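Local coordinates for protein HslVU complex proteolytic subunit, putative (Trypanosoma brucei brucei, PDB 4HNZ) that forms the proteolytic subunit of the mitochondrial HslVU complex, a proteasome-like threonine protease that hydrolyses proteins unfolded and delivered by the HslU ATPase, at residues G127-A132 / T157-F162; K151-A156 / E165-E170. One frame throughout, in Å; residues are numbered along the deposited sequence.

Contact 1 (G127-A132 / T157-F162); sequences GTFAKA and TDIDVF. With MG (magnesium ion), chain M.
The Phe129 ring meets Ile159 through one methyl group: CG2 of Ile159 lies over the ring face, displaced toward its rim, and makes a CH-pi contact 4.0 Å from the centroid. Ile159 CG2 is 3.8 Å from both Phe129 CD2 and Phe129 CE2. Ile159 presents this branch because CG2 stands anti to the backbone N, while CG1 takes the place beside it. At the ring edge, near its plane, comes CB of Asp160, 4.3 Å from Phe129 CE2. Behind these apolar contacts the chain turns out of helix 145-159, Asp160 being the first residue to leave helical geometry. Helices 127-137 and 145-159 pack together as one helical layer of the Ntn-hydrolase fold, here that of an HslV peptidase, and the turn after the second closes round a magnesium ion. The metal takes the carbonyl oxygens of Thr157 (O to magnesium 2.3 Å) and Asp160 (O to magnesium 2.5 Å), together with Ser163 O and a water that also donates to Val161 O. An Asx turn sets the loop: Phe162 N donates to Asp160 OD1 at 3.0 Å, arriving from well above the carboxylate plane, while OD2 is hydrogen-bonded with Ser125 OG. The side chain of Asp160 lies about 6 Å from that of Thr1, probably the catalytic nucleophile as in related peptidases. Ile26 of a neighbouring subunit packs on both Phe129 and Ile159.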
# COMPACT_ATOMS: atom_id res chain seq x y z
N GLY A 127 -9.81 -0.45 28.37
CA GLY A 127 -11.18 -0.33 28.86
C GLY A 127 -12.00 -1.57 28.80
O GLY A 127 -12.73 -1.89 29.72
N THR A 128 -11.86 -2.32 27.74
CA THR A 128 -12.62 -3.52 27.60
C THR A 128 -12.19 -4.59 28.60
O THR A 128 -13.02 -5.37 29.06
CB THR A 128 -12.58 -4.04 26.16
OG1 THR A 128 -13.05 -2.98 25.28
CG2 THR A 128 -13.59 -5.19 25.97
N PHE A 129 -10.89 -4.69 28.89
CA PHE A 129 -10.45 -5.65 29.90
C PHE A 129 -11.07 -5.29 31.24
O PHE A 129 -11.51 -6.14 31.99
CB PHE A 129 -8.91 -5.67 29.98
CG PHE A 129 -8.26 -5.75 28.66
CD1 PHE A 129 -8.72 -6.62 27.70
CD2 PHE A 129 -7.13 -5.00 28.37
CE1 PHE A 129 -8.11 -6.70 26.43
CE2 PHE A 129 -6.50 -5.08 27.13
CZ PHE A 129 -7.00 -5.94 26.14
N ALA A 130 -11.14 -3.98 31.51
CA ALA A 130 -11.62 -3.50 32.78
C ALA A 130 -13.08 -3.83 32.91
O ALA A 130 -13.58 -4.23 33.96
CB ALA A 130 -11.39 -2.01 32.88
N LYS A 131 -13.78 -3.60 31.86
CA LYS A 131 -15.20 -3.86 31.80
C LYS A 131 -15.51 -5.33 32.00
O LYS A 131 -16.37 -5.69 32.80
CB LYS A 131 -15.69 -3.42 30.48
CG LYS A 131 -17.08 -3.83 30.24
CD LYS A 131 -17.47 -3.52 28.81
CE LYS A 131 -18.29 -2.25 28.73
NZ LYS A 131 -18.88 -2.15 27.34
N ALA A 132 -14.75 -6.20 31.36
CA ALA A 132 -14.89 -7.63 31.59
C ALA A 132 -14.64 -8.02 33.08
O ALA A 132 -15.41 -8.76 33.69
CB ALA A 132 -13.94 -8.41 30.68
N THR A 157 -5.04 -3.01 33.81
CA THR A 157 -3.77 -2.30 33.59
C THR A 157 -2.56 -3.20 33.64
O THR A 157 -1.53 -2.90 33.00
CB THR A 157 -3.59 -1.09 34.53
OG1 THR A 157 -3.52 -1.48 35.90
CG2 THR A 157 -4.75 -0.07 34.34
N ASP A 158 -2.67 -4.33 34.32
CA ASP A 158 -1.64 -5.36 34.20
C ASP A 158 -1.60 -5.94 32.82
O ASP A 158 -0.55 -6.27 32.34
CB ASP A 158 -1.86 -6.50 35.19
CG ASP A 158 -1.48 -6.11 36.64
OD1 ASP A 158 -0.85 -5.02 36.82
OD2 ASP A 158 -1.87 -6.88 37.59
N ILE A 159 -2.72 -6.06 32.15
CA ILE A 159 -2.74 -6.61 30.78
C ILE A 159 -2.38 -5.61 29.68
O ILE A 159 -1.67 -5.96 28.70
CB ILE A 159 -4.11 -7.20 30.50
CG1 ILE A 159 -4.30 -8.46 31.36
CG2 ILE A 159 -4.33 -7.55 29.04
CD1 ILE A 159 -5.76 -8.91 31.38
N ASP A 160 -2.88 -4.39 29.80
CA ASP A 160 -2.68 -3.35 28.81
C ASP A 160 -1.30 -2.70 29.02
O ASP A 160 -1.08 -2.00 29.98
CB ASP A 160 -3.79 -2.29 28.95
CG ASP A 160 -3.69 -1.16 27.91
OD1 ASP A 160 -3.03 -1.35 26.86
OD2 ASP A 160 -4.23 -0.07 28.20
N VAL A 161 -0.40 -2.87 28.05
CA VAL A 161 0.88 -2.24 28.11
C VAL A 161 0.76 -0.72 28.07
O VAL A 161 1.71 -0.04 28.43
CB VAL A 161 1.84 -2.71 26.99
CG1 VAL A 161 1.98 -4.23 27.00
CG2 VAL A 161 1.38 -2.28 25.60
N PHE A 162 -0.40 -0.19 27.64
CA PHE A 162 -0.60 1.29 27.51
C PHE A 162 -1.25 1.94 28.68
O PHE A 162 -1.60 3.11 28.59
CB PHE A 162 -1.35 1.64 26.20
CG PHE A 162 -0.64 1.11 24.96
CD1 PHE A 162 0.64 1.57 24.62
CD2 PHE A 162 -1.23 0.12 24.15
CE1 PHE A 162 1.26 1.12 23.46
CE2 PHE A 162 -0.57 -0.37 23.04
CZ PHE A 162 0.66 0.14 22.67
MG MG M . 0.37 -2.05 32.02
O HOH W 1 2.54 -0.82 31.27

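Contact 2 (K151-A156 / E165-E170)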
# COMPACT_ATOMS: atom_id res chain seq x y z
N LYS A 151 -10.20 -3.40 41.67
CA LYS A 151 -9.80 -4.72 41.26
C LYS A 151 -9.75 -4.79 39.72
O LYS A 151 -8.84 -5.38 39.15
CB LYS A 151 -10.81 -5.72 41.83
CG LYS A 151 -10.25 -6.82 42.69
CD LYS A 151 -9.91 -8.05 41.86
CE LYS A 151 -9.61 -9.27 42.72
NZ LYS A 151 -10.89 -9.96 43.14
N ALA A 152 -10.77 -4.24 39.07
CA ALA A 152 -10.86 -4.28 37.64
C ALA A 152 -9.73 -3.49 37.00
O ALA A 152 -9.16 -3.94 36.03
CB ALA A 152 -12.19 -3.80 37.18
N MET A 153 -9.36 -2.38 37.59
CA MET A 153 -8.21 -1.62 37.11
C MET A 153 -6.90 -2.33 37.29
O MET A 153 -6.01 -2.19 36.42
CB MET A 153 -8.09 -0.26 37.80
CG MET A 153 -9.19 0.71 37.49
SD MET A 153 -9.20 1.34 35.80
CE MET A 153 -7.83 2.49 35.85
N ARG A 154 -6.69 -2.99 38.40
CA ARG A 154 -5.43 -3.74 38.59
C ARG A 154 -5.32 -4.78 37.50
O ARG A 154 -4.27 -4.92 36.88
CB ARG A 154 -5.33 -4.42 39.97
CG ARG A 154 -4.08 -5.32 40.18
CD ARG A 154 -2.77 -4.56 40.54
NE ARG A 154 -2.87 -3.43 41.54
CZ ARG A 154 -3.35 -3.52 42.83
NH1 ARG A 154 -3.85 -4.67 43.31
NH2 ARG A 154 -3.37 -2.44 43.68
N ILE A 155 -6.41 -5.46 37.22
CA ILE A 155 -6.42 -6.49 36.21
C ILE A 155 -6.25 -5.94 34.81
O ILE A 155 -5.38 -6.46 34.04
CB ILE A 155 -7.71 -7.35 36.29
CG1 ILE A 155 -7.63 -8.19 37.57
CG2 ILE A 155 -7.87 -8.24 35.07
CD1 ILE A 155 -8.95 -8.74 37.98
N ALA A 156 -6.98 -4.90 34.47
CA ALA A 156 -6.91 -4.36 33.13
C ALA A 156 -5.56 -3.77 32.86
O ALA A 156 -5.00 -3.95 31.77
CB ALA A 156 -8.00 -3.33 32.92
N GLU A 165 -0.21 1.34 36.74
CA GLU A 165 -0.80 0.91 37.98
C GLU A 165 -1.20 2.05 38.91
O GLU A 165 -1.61 1.79 40.00
CB GLU A 165 0.16 -0.04 38.72
CG GLU A 165 1.38 0.65 39.36
CD GLU A 165 2.61 0.81 38.42
OE1 GLU A 165 2.48 0.86 37.16
OE2 GLU A 165 3.75 0.82 38.98
N HIS A 166 -1.05 3.28 38.49
CA HIS A 166 -1.35 4.41 39.36
C HIS A 166 -2.68 4.99 38.88
O HIS A 166 -2.87 5.23 37.70
CB HIS A 166 -0.21 5.45 39.31
CG HIS A 166 1.14 4.91 39.70
ND1 HIS A 166 1.43 4.48 40.98
CD2 HIS A 166 2.30 4.80 39.00
CE1 HIS A 166 2.68 4.08 41.04
NE2 HIS A 166 3.23 4.26 39.85
N TRP A 167 -3.65 5.14 39.78
CA TRP A 167 -5.02 5.50 39.38
C TRP A 167 -5.52 6.72 40.12
O TRP A 167 -5.25 6.88 41.28
CB TRP A 167 -5.99 4.33 39.61
CG TRP A 167 -5.48 3.06 39.13
CD1 TRP A 167 -4.88 2.82 37.92
CD2 TRP A 167 -5.43 1.83 39.84
NE1 TRP A 167 -4.42 1.52 37.87
CE2 TRP A 167 -4.76 0.90 39.04
CE3 TRP A 167 -5.87 1.44 41.08
CZ2 TRP A 167 -4.56 -0.42 39.43
CZ3 TRP A 167 -5.62 0.13 41.49
CH2 TRP A 167 -4.96 -0.77 40.68
N ASP A 168 -6.27 7.55 39.46
CA ASP A 168 -7.06 8.58 40.12
C ASP A 168 -8.49 8.08 40.25
O ASP A 168 -8.99 7.34 39.40
CB ASP A 168 -7.00 9.85 39.29
CG ASP A 168 -5.63 10.51 39.36
OD1 ASP A 168 -5.27 10.92 40.47
OD2 ASP A 168 -4.93 10.64 38.32
N VAL A 169 -9.14 8.50 41.32
CA VAL A 169 -10.48 8.08 41.64
C VAL A 169 -11.37 9.30 41.89
O VAL A 169 -11.01 10.21 42.62
CB VAL A 169 -10.49 7.24 42.91
CG1 VAL A 169 -11.88 6.73 43.18
CG2 VAL A 169 -9.52 6.07 42.79
N GLU A 170 -12.55 9.31 41.28
CA GLU A 170 -13.60 10.19 41.69
C GLU A 170 -14.81 9.36 42.11
O GLU A 170 -15.14 8.35 41.49
CB GLU A 170 -13.99 11.12 40.53
CG GLU A 170 -12.97 12.20 40.22
CD GLU A 170 -12.87 13.30 41.28
OE1 GLU A 170 -11.93 14.12 41.16
OE2 GLU A 170 -13.71 13.39 42.20
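Helix 145-159 passes beside the chain that leads into strand 167-172, and the backbones come closest where the CA atoms of Arg154 and Glu165 stand 6.6 Å apart. The space between them is filled by the indole of Trp167, directed at the helix and held between two layers. On one face lies Met153: its CB sits above the centre of the ring system, making a CH-pi contact 3.9 Å from the six-membered centroid and 17° off the normal. The methionine chain then bends at chi2 and again at chi3, which carries it along the indole and brings the terminal CE within 3.6 Å of Trp167 CD1. Its sulfur stands above the five-membered ring at 5.2 Å from SD to the centroid, a distant Met-aromatic contact. Over the opposite face, toward the rim, stands the backbone oxygen of Glu165, O lying 3.4 Å above the plane of Trp167. In this way a helix of the Ntn-hydrolase fold is packed against a strand of the adjoining antiparallel sheet, in which 167-172 pairs with 11-22. Arg154 meets the far end of the indole, its NE 3.5 Å from Trp167 CH2. The guanidinium plane is inclined 31° to the ring, and the two side chains cross at about a right angle. Trp167 CZ2 also comes to 3.5 Å from Arg154 N, so the benzo end rests against the helix backbone as well as the side chain. Rotation of the indole is further restrained by NE1, which is hydrogen-bonded to Asn164 O. Deeper in the fold, Met153 also touches Leu15 of strand 11-22 and Thr2, next to the N-terminal Thr1.

In the fold
Both contacts draw on helix 145-159, contact 1 at its C-terminal end and contact 2 in the turns just before. Contact 1 joins two helices and is wholly buried, with a small aliphatic-aromatic junction whose surroundings include a metal-binding turn and other subunits. Contact 2 joins the helix to a strand and is only partly buried: it covers more surface, grades from a buried methionine to an exposed arginine, and depends on one large aromatic. Their centres lie 9 Å apart, and they touch directly where Ala130 and Phe129 of contact 1 pack on Ala156 of the 151-156 segment. Thr157 OG1 links them too, through a hydrogen bond with Met153 O.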